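Local structure of binding domain (Hc) of Paraclostridial Mosquitocidal Protein 1 (Paraclostridium bifermentans, 6HOX) at residues Asn82-Phe86 against Leu196-Asp200; Asp88-Ser92 against Ile226-Leu231; Ile91-Ile95 against Leu239-Phe244; Tyr182-Lys187 against Asn232-Glu237. The protein forms the receptor-binding domain of a botulinum-like toxin that specifically targets Anopheles mosquitoes, and probably directs the toxin to host nerve cells. One frame throughout, in Å; residues are numbered along the deposited sequence.

Contact 1 of 4, residues Asn82-Phe86 against Leu196-Asp200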
loop_
_atom_site.group_PDB
_atom_site.type_symbol
_atom_site.label_atom_id
_atom_site.label_comp_id
_atom_site.label_asym_id
_atom_site.label_seq_id
_atom_site.Cartn_x
_atom_site.Cartn_y
_atom_site.Cartn_z
ATOM N N ASN A 82 25.364 -6.631 -13.279
ATOM C CA ASN A 82 25.636 -7.341 -14.521
ATOM C C ASN A 82 24.504 -8.328 -14.850
ATOM O O ASN A 82 24.094 -9.154 -14.011
ATOM C CB ASN A 82 26.982 -8.059 -14.457
ATOM C CG ASN A 82 27.141 -9.035 -15.597
ATOM O OD1 ASN A 82 27.125 -10.247 -15.388
ATOM N ND2 ASN A 82 27.234 -8.507 -16.805
ATOM N N PHE A 83 24.043 -8.259 -16.104
ATOM C CA PHE A 83 22.942 -9.076 -16.606
ATOM C C PHE A 83 23.448 -10.003 -17.722
ATOM O O PHE A 83 22.699 -10.323 -18.637
ATOM C CB PHE A 83 21.797 -8.162 -17.060
ATOM C CG PHE A 83 21.366 -7.172 -16.007
ATOM C CD1 PHE A 83 20.633 -7.588 -14.907
ATOM C CD2 PHE A 83 21.716 -5.833 -16.097
ATOM C CE1 PHE A 83 20.254 -6.690 -13.921
ATOM C CE2 PHE A 83 21.333 -4.934 -15.112
ATOM C CZ PHE A 83 20.607 -5.364 -14.026
ATOM N N SER A 84 24.707 -10.453 -17.610
ATOM C CA SER A 84 25.336 -11.383 -18.569
ATOM C C SER A 84 24.626 -12.740 -18.502
ATOM O O SER A 84 23.974 -13.049 -17.500
ATOM C CB SER A 84 26.812 -11.538 -18.298
ATOM O OG SER A 84 27.038 -12.415 -17.199
ATOM N N TYR A 85 24.787 -13.552 -19.556
ATOM C CA TYR A 85 24.038 -14.805 -19.701
ATOM C C TYR A 85 24.295 -15.759 -18.525
ATOM O O TYR A 85 23.401 -16.528 -18.158
ATOM C CB TYR A 85 24.359 -15.531 -21.011
ATOM C CG TYR A 85 23.513 -16.764 -21.212
ATOM C CD1 TYR A 85 22.130 -16.670 -21.214
ATOM C CD2 TYR A 85 24.076 -18.024 -21.349
ATOM C CE1 TYR A 85 21.326 -17.787 -21.367
ATOM C CE2 TYR A 85 23.285 -19.153 -21.508
ATOM C CZ TYR A 85 21.903 -19.035 -21.516
ATOM O OH TYR A 85 21.094 -20.126 -21.666
ATOM N N PHE A 86 25.503 -15.712 -17.947
ATOM C CA PHE A 86 25.899 -16.625 -16.868
ATOM C C PHE A 86 25.740 -15.945 -15.497
ATOM O O PHE A 86 26.584 -16.123 -14.617
ATOM C CB PHE A 86 27.330 -17.122 -17.099
ATOM N N LEU A 196 16.049 -18.219 -24.073
ATOM C CA LEU A 196 16.609 -16.888 -24.105
ATOM C C LEU A 196 18.130 -17.003 -24.008
ATOM O O LEU A 196 18.637 -17.799 -23.251
ATOM C CB LEU A 196 16.041 -16.097 -22.921
ATOM C CG LEU A 196 15.672 -14.644 -23.199
ATOM C CD1 LEU A 196 14.736 -14.536 -24.389
ATOM C CD2 LEU A 196 15.032 -14.019 -21.964
ATOM N N ARG A 197 18.845 -16.201 -24.793
ATOM C CA ARG A 197 20.271 -16.116 -24.632
ATOM C C ARG A 197 20.563 -14.827 -23.851
ATOM O O ARG A 197 19.856 -14.517 -22.860
ATOM C CB ARG A 197 20.921 -16.337 -25.999
ATOM C CG ARG A 197 20.642 -17.728 -26.560
ATOM C CD ARG A 197 21.068 -18.841 -25.597
ATOM N NE ARG A 197 20.782 -20.199 -26.058
ATOM C CZ ARG A 197 19.835 -20.998 -25.560
ATOM N NH1 ARG A 197 19.082 -20.608 -24.542
ATOM N NH2 ARG A 197 19.641 -22.191 -26.091
ATOM N N GLY A 198 21.604 -14.108 -24.252
ATOM C CA GLY A 198 22.115 -12.994 -23.461
ATOM C C GLY A 198 21.260 -11.748 -23.624
ATOM O O GLY A 198 20.798 -11.436 -24.717
ATOM N N ILE A 199 21.069 -11.026 -22.518
ATOM C CA ILE A 199 20.354 -9.753 -22.514
ATOM C C ILE A 199 21.292 -8.628 -22.054
ATOM O O ILE A 199 20.863 -7.491 -21.941
ATOM C CB ILE A 199 19.093 -9.833 -21.636
ATOM C CG1 ILE A 199 19.406 -10.020 -20.149
ATOM C CG2 ILE A 199 18.147 -10.899 -22.150
ATOM C CD1 ILE A 199 18.254 -9.614 -19.246
ATOM N N ASP A 200 22.558 -8.959 -21.779
ATOM C CA ASP A 200 23.543 -7.973 -21.354
ATOM C C ASP A 200 23.685 -6.898 -22.431
ATOM O O ASP A 200 23.480 -7.155 -23.634
ATOM C CB ASP A 200 24.909 -8.594 -21.072
ATOM C CG ASP A 200 25.326 -9.605 -22.125
ATOM O OD1 ASP A 200 24.600 -10.622 -22.297
ATOM O OD2 ASP A 200 26.358 -9.359 -22.778
HETATM O O HOH W 1 21.970 -12.387 -20.313
#
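Phe83 and Ile199 meet where two irregular loops lie against each other in the concanavalin-like, N-terminal half of the binding domain: residues 82-86 lead into strand 89-96, while the loop holding residues 196-200 follows strand 186-192. The buried inner part is formed by Phe83, Gly198 and Ile199, with the two chains side by side. Ile199 sets its CG1 against Phe83 O at 3.6 Å, a branch position fixed by a chi1 of 66°. Next to it, Asp200 lays its CB alongside the Ser84 CA, 3.8 Å away. The Phe83 ring itself turns out of this contact and into the core, edge-to-face with both Trp123 and Phe89.

Tyr85 and Arg197 make up the partly exposed side. Tyr85 has its CG anti to the backbone N (chi1 -176°), which swings the ring closely along the backbone of 196-198. Its CE1 comes to 3.3 Å from Leu196 O and its CD1 to 3.5 Å from Arg197 O. Arg197 runs beside the ring, pointing the same way, with the guanidinium plane turned 48° from it. The outer polar ends meet only loosely, Tyr85 OH to Arg197 NH1 3.5 Å. The guanidinium is held by carbonyls instead: NH1 donates to Leu196 O at 3.1 Å, approaching from above the carbonyl plane, and also to Asn194 O.

Between the two regions sits a single bridging water, which gives the loops a polar link that their direct contacts lack. It donates to Phe83 O at 2.8 Å and accepts from Ile199 N at 2.7 Å.

Contact 2 of 4, residues Asp88-Ser92 against Ile226-Leu231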
loop_
_atom_site.group_PDB
_atom_site.type_symbol
_atom_site.label_atom_id
_atom_site.label_comp_id
_atom_site.label_asym_id
_atom_site.label_seq_id
_atom_site.Cartn_x
_atom_site.Cartn_y
_atom_site.Cartn_z
ATOM N N ASP A 88 22.464 -15.285 -12.726
ATOM C CA ASP A 88 21.130 -15.175 -12.115
ATOM C C ASP A 88 21.009 -13.795 -11.449
ATOM O O ASP A 88 22.000 -13.224 -11.018
ATOM C CB ASP A 88 20.894 -16.286 -11.089
ATOM C CG ASP A 88 20.994 -17.694 -11.651
ATOM O OD1 ASP A 88 20.856 -17.858 -12.889
ATOM O OD2 ASP A 88 21.219 -18.623 -10.844
ATOM N N PHE A 89 19.796 -13.251 -11.354
ATOM C CA PHE A 89 19.633 -12.005 -10.595
ATOM C C PHE A 89 18.191 -11.868 -10.094
ATOM O O PHE A 89 17.288 -12.596 -10.542
ATOM C CB PHE A 89 20.077 -10.791 -11.415
ATOM C CG PHE A 89 19.280 -10.534 -12.666
ATOM C CD1 PHE A 89 19.622 -11.148 -13.862
ATOM C CD2 PHE A 89 18.192 -9.678 -12.649
ATOM C CE1 PHE A 89 18.888 -10.910 -15.014
ATOM C CE2 PHE A 89 17.462 -9.438 -13.801
ATOM C CZ PHE A 89 17.811 -10.057 -14.984
ATOM N N THR A 90 18.031 -10.957 -9.124
ATOM C CA THR A 90 16.755 -10.541 -8.601
ATOM C C THR A 90 16.691 -9.008 -8.601
ATOM O O THR A 90 17.682 -8.330 -8.288
ATOM C CB THR A 90 16.523 -11.113 -7.197
ATOM O OG1 THR A 90 16.551 -12.533 -7.344
ATOM C CG2 THR A 90 15.212 -10.674 -6.577
ATOM N N ILE A 91 15.532 -8.498 -9.024
ATOM C CA ILE A 91 15.152 -7.126 -8.898
ATOM C C ILE A 91 13.972 -7.071 -7.915
ATOM O O ILE A 91 12.998 -7.799 -8.092
ATOM C CB ILE A 91 14.800 -6.530 -10.278
ATOM C CG1 ILE A 91 16.042 -6.391 -11.165
ATOM C CG2 ILE A 91 14.077 -5.193 -10.130
ATOM C CD1 ILE A 91 15.756 -5.952 -12.588
ATOM N N SER A 92 14.069 -6.201 -6.905
ATOM C CA SER A 92 12.947 -5.896 -5.991
ATOM C C SER A 92 12.790 -4.380 -5.826
ATOM O O SER A 92 13.731 -3.616 -6.020
ATOM C CB SER A 92 13.080 -6.602 -4.659
ATOM O OG SER A 92 14.137 -6.091 -3.856
ATOM N N ILE A 226 18.980 -4.602 -6.626
ATOM C CA ILE A 226 19.466 -5.692 -7.495
ATOM C C ILE A 226 20.326 -6.633 -6.650
ATOM O O ILE A 226 21.200 -6.196 -5.898
ATOM C CB ILE A 226 20.252 -5.160 -8.709
ATOM C CG1 ILE A 226 19.426 -4.160 -9.523
ATOM C CG2 ILE A 226 20.734 -6.342 -9.547
ATOM C CD1 ILE A 226 20.217 -3.366 -10.528
ATOM N N TYR A 227 20.043 -7.927 -6.778
ATOM C CA TYR A 227 20.757 -8.985 -6.111
ATOM C C TYR A 227 21.377 -9.869 -7.190
ATOM O O TYR A 227 20.750 -10.075 -8.244
ATOM C CB TYR A 227 19.848 -9.859 -5.242
ATOM C CG TYR A 227 19.065 -9.132 -4.182
ATOM C CD1 TYR A 227 17.901 -8.440 -4.495
ATOM C CD2 TYR A 227 19.465 -9.154 -2.857
ATOM C CE1 TYR A 227 17.176 -7.762 -3.522
ATOM C CE2 TYR A 227 18.746 -8.495 -1.871
ATOM C CZ TYR A 227 17.607 -7.786 -2.208
ATOM O OH TYR A 227 16.914 -7.129 -1.246
ATOM N N GLN A 228 22.563 -10.415 -6.886
ATOM C CA GLN A 228 23.359 -11.185 -7.845
ATOM C C GLN A 228 23.041 -12.681 -7.716
ATOM O O GLN A 228 23.872 -13.518 -8.028
ATOM C CB GLN A 228 24.853 -10.915 -7.625
ATOM C CG GLN A 228 25.393 -11.523 -6.333
ATOM C CD GLN A 228 26.791 -11.053 -6.005
ATOM O OE1 GLN A 228 27.508 -10.520 -6.853
ATOM N NE2 GLN A 228 27.193 -11.271 -4.762
ATOM N N ARG A 229 21.822 -13.000 -7.281
ATOM C CA ARG A 229 21.303 -14.355 -7.227
ATOM C C ARG A 229 19.795 -14.286 -7.498
ATOM O O ARG A 229 19.185 -13.235 -7.299
ATOM C CB ARG A 229 21.593 -14.945 -5.838
ATOM C CG ARG A 229 21.293 -16.428 -5.703
ATOM C CD ARG A 229 21.874 -17.011 -4.429
ATOM N NE ARG A 229 21.334 -16.381 -3.231
ATOM C CZ ARG A 229 20.181 -16.707 -2.659
ATOM N NH1 ARG A 229 19.323 -17.493 -3.286
ATOM N NH2 ARG A 229 19.891 -16.249 -1.455
ATOM N N ALA A 230 19.219 -15.402 -7.951
ATOM C CA ALA A 230 17.776 -15.562 -8.100
ATOM C C ALA A 230 17.208 -16.083 -6.782
ATOM O O ALA A 230 17.481 -17.212 -6.436
ATOM C CB ALA A 230 17.464 -16.526 -9.216
ATOM N N LEU A 231 16.433 -15.266 -6.059
ATOM C CA LEU A 231 15.911 -15.704 -4.778
ATOM C C LEU A 231 14.841 -16.768 -5.032
ATOM O O LEU A 231 14.107 -16.703 -6.030
ATOM C CB LEU A 231 15.320 -14.531 -3.991
ATOM C CG LEU A 231 16.211 -13.314 -3.752
ATOM C CD1 LEU A 231 15.460 -12.266 -2.947
ATOM C CD2 LEU A 231 17.495 -13.691 -3.039
#
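Thr90 reaches across to Arg229 and Leu231 with its hydroxyl, which sits beside its own backbone N and anti to the carbonyl carbon (chi1 -61°). From there OG1 donates to Arg229 O at 2.7 Å, lying in the carbonyl plane on a lone pair, and accepts from Leu231 N at 3.0 Å. One oxygen thus grips the chain just as it leaves its strand. The other branch, CG2, rests 4.0 Å from Leu231 CD1, the two side chains crossing at about a right angle.

Tyr227 presents its ring edge to the neighbouring strand, with Thr90 O and Ser92 OG both near the ring plane; Ser92 OG lies 3.5 Å from Tyr227 CE1. Here strands 89-96 and 218-227 pair antiparallel in the lectin-like beta sandwich. Thr90 and Tyr227 form the hydrogen-bonded pair, with Thr90 N to Tyr227 O at 3.0 Å and Tyr227 N to Thr90 O at 2.8 Å.

Ile91 and Ile226, the adjoining non-hydrogen-bonded pair, point to the opposite face of the sheet, where Ile226 also packs on Phe83. Thr90 and Tyr227 face the side covered by helix 233-241. Just before the strand, Asp88 turns its CB toward Ala230 CB, 3.9 Å away.

Contact 3 of 4, residues Ile91-Ile95 against Leu239-Phe244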
loop_
_atom_site.group_PDB
_atom_site.type_symbol
_atom_site.label_atom_id
_atom_site.label_comp_id
_atom_site.label_asym_id
_atom_site.label_seq_id
_atom_site.Cartn_x
_atom_site.Cartn_y
_atom_site.Cartn_z
ATOM N N ILE A 91 15.532 -8.498 -9.024
ATOM C CA ILE A 91 15.152 -7.126 -8.898
ATOM C C ILE A 91 13.972 -7.071 -7.915
ATOM O O ILE A 91 12.998 -7.799 -8.092
ATOM C CB ILE A 91 14.800 -6.530 -10.278
ATOM C CG1 ILE A 91 16.042 -6.391 -11.165
ATOM C CG2 ILE A 91 14.077 -5.193 -10.130
ATOM C CD1 ILE A 91 15.756 -5.952 -12.588
ATOM N N SER A 92 14.069 -6.201 -6.905
ATOM C CA SER A 92 12.947 -5.896 -5.991
ATOM C C SER A 92 12.790 -4.380 -5.826
ATOM O O SER A 92 13.731 -3.616 -6.020
ATOM C CB SER A 92 13.080 -6.602 -4.659
ATOM O OG SER A 92 14.137 -6.091 -3.856
ATOM N N PHE A 93 11.566 -3.948 -5.516
ATOM C CA PHE A 93 11.291 -2.535 -5.290
ATOM C C PHE A 93 9.889 -2.339 -4.711
ATOM O O PHE A 93 8.918 -3.126 -4.975
ATOM C CB PHE A 93 11.431 -1.726 -6.588
ATOM C CG PHE A 93 10.571 -2.176 -7.744
ATOM C CD1 PHE A 93 11.001 -3.176 -8.602
ATOM C CD2 PHE A 93 9.354 -1.575 -8.001
ATOM C CE1 PHE A 93 10.218 -3.599 -9.661
ATOM C CE2 PHE A 93 8.587 -1.969 -9.084
ATOM C CZ PHE A 93 9.011 -2.992 -9.902
ATOM N N TRP A 94 9.785 -1.257 -3.930
ATOM C CA TRP A 94 8.514 -0.707 -3.513
ATOM C C TRP A 94 8.079 0.308 -4.562
ATOM O O TRP A 94 8.893 1.146 -4.972
ATOM C CB TRP A 94 8.639 -0.052 -2.141
ATOM C CG TRP A 94 8.644 -1.025 -1.007
ATOM C CD1 TRP A 94 9.718 -1.454 -0.284
ATOM C CD2 TRP A 94 7.495 -1.691 -0.455
ATOM N NE1 TRP A 94 9.317 -2.325 0.692
ATOM C CE2 TRP A 94 7.957 -2.483 0.619
ATOM C CE3 TRP A 94 6.122 -1.673 -0.743
ATOM C CZ2 TRP A 94 7.094 -3.275 1.373
ATOM C CZ3 TRP A 94 5.269 -2.438 0.024
ATOM C CH2 TRP A 94 5.752 -3.225 1.068
ATOM N N ILE A 95 6.809 0.227 -4.962
ATOM C CA ILE A 95 6.227 1.132 -5.918
ATOM C C ILE A 95 4.861 1.598 -5.414
ATOM O O ILE A 95 4.092 0.828 -4.820
ATOM C CB ILE A 95 6.136 0.489 -7.316
ATOM C CG1 ILE A 95 6.011 1.568 -8.396
ATOM C CG2 ILE A 95 5.020 -0.539 -7.399
ATOM C CD1 ILE A 95 6.028 1.021 -9.816
ATOM N N LEU A 239 12.112 -11.620 2.305
ATOM C CA LEU A 239 12.486 -10.255 1.902
ATOM C C LEU A 239 11.298 -9.308 2.153
ATOM O O LEU A 239 11.446 -8.197 2.724
ATOM C CB LEU A 239 12.888 -10.260 0.426
ATOM C CG LEU A 239 13.099 -8.881 -0.207
ATOM C CD1 LEU A 239 14.211 -8.139 0.502
ATOM C CD2 LEU A 239 13.416 -9.003 -1.685
ATOM N N PHE A 240 10.101 -9.743 1.746
ATOM C CA PHE A 240 8.912 -8.917 1.909
ATOM C C PHE A 240 8.668 -8.641 3.397
ATOM O O PHE A 240 8.427 -7.483 3.786
ATOM C CB PHE A 240 7.703 -9.565 1.243
ATOM C CG PHE A 240 6.397 -8.861 1.523
ATOM C CD1 PHE A 240 6.104 -7.654 0.912
ATOM C CD2 PHE A 240 5.464 -9.411 2.382
ATOM C CE1 PHE A 240 4.908 -7.001 1.160
ATOM C CE2 PHE A 240 4.267 -8.765 2.640
ATOM C CZ PHE A 240 3.981 -7.569 2.014
ATOM N N ASN A 241 8.729 -9.711 4.210
ATOM C CA ASN A 241 8.475 -9.655 5.644
ATOM C C ASN A 241 9.471 -8.724 6.339
ATOM O O ASN A 241 9.128 -8.101 7.360
ATOM C CB ASN A 241 8.501 -11.047 6.276
ATOM C CG ASN A 241 7.309 -11.883 5.883
ATOM O OD1 ASN A 241 6.252 -11.356 5.538
ATOM N ND2 ASN A 241 7.467 -13.194 5.913
ATOM N N SER A 242 10.678 -8.598 5.773
ATOM C CA SER A 242 11.739 -7.855 6.417
ATOM C C SER A 242 11.423 -6.357 6.421
ATOM O O SER A 242 12.037 -5.606 7.169
ATOM C CB SER A 242 13.085 -8.150 5.793
ATOM O OG SER A 242 13.249 -7.501 4.539
ATOM N N TYR A 243 10.483 -5.920 5.582
ATOM C CA TYR A 243 10.078 -4.516 5.530
ATOM C C TYR A 243 9.038 -4.165 6.605
ATOM O O TYR A 243 8.659 -3.001 6.713
ATOM C CB TYR A 243 9.554 -4.185 4.137
ATOM C CG TYR A 243 10.655 -4.166 3.114
ATOM C CD1 TYR A 243 11.626 -3.184 3.164
ATOM C CD2 TYR A 243 10.753 -5.138 2.129
ATOM C CE1 TYR A 243 12.658 -3.145 2.241
ATOM C CE2 TYR A 243 11.776 -5.101 1.192
ATOM C CZ TYR A 243 12.737 -4.108 1.257
ATOM O OH TYR A 243 13.769 -4.061 0.361
ATOM N N PHE A 244 8.601 -5.148 7.389
ATOM C CA PHE A 244 7.569 -4.949 8.424
ATOM C C PHE A 244 8.066 -5.496 9.774
ATOM O O PHE A 244 7.339 -6.161 10.497
ATOM C CB PHE A 244 6.269 -5.615 7.960
ATOM C CG PHE A 244 5.714 -5.032 6.682
ATOM C CD1 PHE A 244 4.990 -3.853 6.714
ATOM C CD2 PHE A 244 5.958 -5.629 5.450
ATOM C CE1 PHE A 244 4.487 -3.306 5.544
ATOM C CE2 PHE A 244 5.449 -5.078 4.285
ATOM C CZ PHE A 244 4.722 -3.915 4.337
HETATM O O HOH W 2 13.045 -4.024 -2.257
#
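Trp94 and Tyr243 make the main aromatic contact, an edge-to-face pair. Trp94 CG lies anti to the carbonyl carbon (chi1 -78°), which carries the indole toward Tyr243 and sets NE1 over the centre of the phenol ring. The centroids of the five-membered ring and the Tyr243 ring are 4.5 Å apart, with the planes at 83°. NE1 is only 3.3 Å from Tyr243 CG. The benzo end of Trp94 meets Phe244 obliquely, CH2 to CZ 3.5 Å, and the same CH2 lies 3.9 Å from Phe240 CE1.

Trp94, Tyr243 and Phe244 form an aromatic cluster at the junction of the two halves of the binding domain. Strand 89-96 belongs to the lectin-like sandwich, while helix 233-241 and the residues after it lead into the beta-trefoil. Arg58 adds a cation-pi contact to Trp94, and His168 packs edge-to-face against it.

Leu239 CD2 lies against the Ser92 side chain, 3.7 Å from OG. Polar links run through water. One molecule bridges Ser92 OG, at 2.8 Å, and Tyr243 OH, at 2.7 Å, tying the strand to Tyr243 beside the rings. Within 239-244, Ser242 OG donates to Leu239 O at 2.7 Å.

Contact 4 of 4, residues Tyr182-Lys187 against Asn232-Glu237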
loop_
_atom_site.group_PDB
_atom_site.type_symbol
_atom_site.label_atom_id
_atom_site.label_comp_id
_atom_site.label_asym_id
_atom_site.label_seq_id
_atom_site.Cartn_x
_atom_site.Cartn_y
_atom_site.Cartn_z
ATOM N N TYR A 182 6.588 -11.583 -8.363
ATOM C CA TYR A 182 5.927 -11.604 -7.067
ATOM C C TYR A 182 5.358 -10.206 -6.775
ATOM O O TYR A 182 5.993 -9.213 -7.112
ATOM C CB TYR A 182 6.922 -11.948 -5.951
ATOM C CG TYR A 182 7.609 -13.288 -6.031
ATOM C CD1 TYR A 182 8.728 -13.468 -6.824
ATOM C CD2 TYR A 182 7.183 -14.368 -5.267
ATOM C CE1 TYR A 182 9.368 -14.696 -6.906
ATOM C CE2 TYR A 182 7.820 -15.602 -5.332
ATOM C CZ TYR A 182 8.910 -15.776 -6.162
ATOM O OH TYR A 182 9.562 -16.981 -6.249
ATOM N N ILE A 183 4.163 -10.141 -6.163
ATOM C CA ILE A 183 3.647 -8.925 -5.518
ATOM C C ILE A 183 3.417 -9.260 -4.038
ATOM O O ILE A 183 2.793 -10.289 -3.738
ATOM C CB ILE A 183 2.362 -8.390 -6.195
ATOM C CG1 ILE A 183 2.594 -8.077 -7.670
ATOM C CG2 ILE A 183 1.849 -7.162 -5.457
ATOM C CD1 ILE A 183 1.357 -7.773 -8.475
ATOM N N ASN A 184 3.964 -8.415 -3.146
ATOM C CA ASN A 184 3.858 -8.537 -1.703
ATOM C C ASN A 184 4.260 -9.956 -1.280
ATOM O O ASN A 184 3.606 -10.589 -0.457
ATOM C CB ASN A 184 2.459 -8.129 -1.215
ATOM C CG ASN A 184 2.129 -6.674 -1.509
ATOM O OD1 ASN A 184 3.025 -5.849 -1.713
ATOM N ND2 ASN A 184 0.846 -6.345 -1.559
ATOM N N GLY A 185 5.356 -10.457 -1.862
ATOM C CA GLY A 185 5.926 -11.723 -1.457
ATOM C C GLY A 185 5.178 -12.934 -2.000
ATOM O O GLY A 185 5.566 -14.053 -1.695
ATOM N N ASP A 186 4.091 -12.722 -2.756
ATOM C CA ASP A 186 3.317 -13.799 -3.387
ATOM C C ASP A 186 3.643 -13.913 -4.888
ATOM O O ASP A 186 3.528 -12.959 -5.648
ATOM C CB ASP A 186 1.813 -13.559 -3.247
ATOM C CG ASP A 186 1.285 -13.602 -1.825
ATOM O OD1 ASP A 186 1.866 -14.338 -1.003
ATOM O OD2 ASP A 186 0.288 -12.906 -1.559
ATOM N N LYS A 187 3.982 -15.124 -5.324
ATOM C CA LYS A 187 4.228 -15.428 -6.719
ATOM C C LYS A 187 2.942 -15.250 -7.534
ATOM O O LYS A 187 1.887 -15.764 -7.167
ATOM C CB LYS A 187 4.726 -16.865 -6.827
ATOM C CG LYS A 187 5.157 -17.279 -8.222
ATOM C CD LYS A 187 5.941 -18.558 -8.209
ATOM C CE LYS A 187 5.169 -19.716 -7.625
ATOM N NZ LYS A 187 5.841 -20.998 -7.929
ATOM N N ASN A 232 14.758 -17.752 -4.128
ATOM C CA ASN A 232 13.707 -18.749 -4.188
ATOM C C ASN A 232 12.447 -18.159 -3.526
ATOM O O ASN A 232 12.482 -17.065 -2.956
ATOM C CB ASN A 232 14.166 -20.104 -3.631
ATOM C CG ASN A 232 14.418 -20.111 -2.138
ATOM O OD1 ASN A 232 13.749 -19.410 -1.376
ATOM N ND2 ASN A 232 15.380 -20.913 -1.717
ATOM N N GLU A 233 11.335 -18.891 -3.664
ATOM C CA GLU A 233 10.011 -18.458 -3.247
ATOM C C GLU A 233 10.023 -18.108 -1.745
ATOM O O GLU A 233 9.399 -17.098 -1.328
ATOM C CB GLU A 233 8.993 -19.528 -3.663
ATOM C CG GLU A 233 7.549 -19.087 -3.529
ATOM C CD GLU A 233 6.515 -20.007 -4.164
ATOM O OE1 GLU A 233 6.925 -20.978 -4.823
ATOM O OE2 GLU A 233 5.298 -19.761 -3.977
ATOM N N SER A 234 10.741 -18.903 -0.940
ATOM C CA SER A 234 10.817 -18.688 0.532
ATOM C C SER A 234 11.632 -17.435 0.863
ATOM O O SER A 234 11.327 -16.711 1.814
ATOM C CB SER A 234 11.395 -19.877 1.246
ATOM O OG SER A 234 10.573 -21.009 1.053
ATOM N N GLU A 235 12.704 -17.218 0.102
ATOM C CA GLU A 235 13.547 -16.052 0.278
ATOM C C GLU A 235 12.775 -14.765 -0.063
ATOM O O GLU A 235 12.980 -13.755 0.587
ATOM C CB GLU A 235 14.814 -16.199 -0.565
ATOM C CG GLU A 235 15.758 -17.248 -0.029
ATOM C CD GLU A 235 16.954 -17.556 -0.917
ATOM O OE1 GLU A 235 16.786 -17.599 -2.151
ATOM O OE2 GLU A 235 18.042 -17.766 -0.369
ATOM N N VAL A 236 11.895 -14.799 -1.074
ATOM C CA VAL A 236 11.137 -13.600 -1.482
ATOM C C VAL A 236 10.138 -13.238 -0.369
ATOM O O VAL A 236 9.975 -12.072 -0.026
ATOM C CB VAL A 236 10.437 -13.792 -2.842
ATOM C CG1 VAL A 236 9.509 -12.630 -3.166
ATOM C CG2 VAL A 236 11.435 -14.015 -3.973
ATOM N N GLU A 237 9.494 -14.248 0.224
ATOM C CA GLU A 237 8.568 -14.012 1.342
ATOM C C GLU A 237 9.322 -13.350 2.501
ATOM O O GLU A 237 8.862 -12.374 3.096
ATOM C CB GLU A 237 7.919 -15.327 1.777
ATOM C CG GLU A 237 6.770 -15.145 2.740
ATOM C CD GLU A 237 6.008 -16.429 3.000
ATOM O OE1 GLU A 237 6.645 -17.394 3.439
ATOM O OE2 GLU A 237 4.796 -16.472 2.710
HETATM O O HOH W 3 6.964 -16.129 -1.884
HETATM O O HOH W 4 4.484 -17.361 -3.312
#
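Gly185, in the type I' turn that joins strands 178-183 and 186-192 from Ile183 to Asp186, brings its CA to 4.5 Å from that of Glu237, so the tip of the hairpin rests against the middle of helix 233-241. Tyr182 points its side chain toward the helix as the main side chain of the hairpin. Val236 sets its CG1 over one face of the ring in a CH-pi contact, 3.7 Å from the centroid and 21° off the normal. With CG1 anti to the backbone N (chi1 172°), the other methyl, CG2, can reach Tyr182 CE1 at 3.7 Å. Glu233 approaches the same ring differently: its CG lies at the edge, near the ring plane, and Tyr182 OH comes 3.4 Å from Glu233 CA.

On the exposed side, the extended Glu233 crosses Lys187 at about a right angle. Lys187 NZ and Glu233 OE1 form a salt bridge whose hydrogen bond is weak, at 3.3 Å. Beside it, one water accepts from Lys187 N and donates to Glu233 OE2. A separate water bridges two backbone carbonyls, donating to Gly185 O and Glu233 O.

The helix that receives the hairpin starts with a capping box. Asn232, the N-cap, takes Glu235 N on its OD1 at 2.8 Å, and Asn232 N returns a bond of the same length to Glu235 OE1.

How the contacts relate
From the N terminus, the loop 82-86 comes first, and contact 1 closes it on 196-200, some 110 residues on. Strand 89-96 then starts contacts 2 and 3 together: contact 2 returns to strand 218-227 and the turn beyond it, contact 3 to residues 239-244 on and after helix 233-241. Contact 1 crosses all the others. Contact 4 begins at the 178-192 hairpin, crosses contact 2 and lies within the span of contact 3. Contacts 1 and 2 meet at Phe83, contacts 2 and 4 at the Arg229-Glu235 salt bridge, contacts 3 and 4 at Phe240. Contacts 2 to 4 join helix 233-241 and the strand before it to the sandwich sheet; contact 1 joins two loops at its far end.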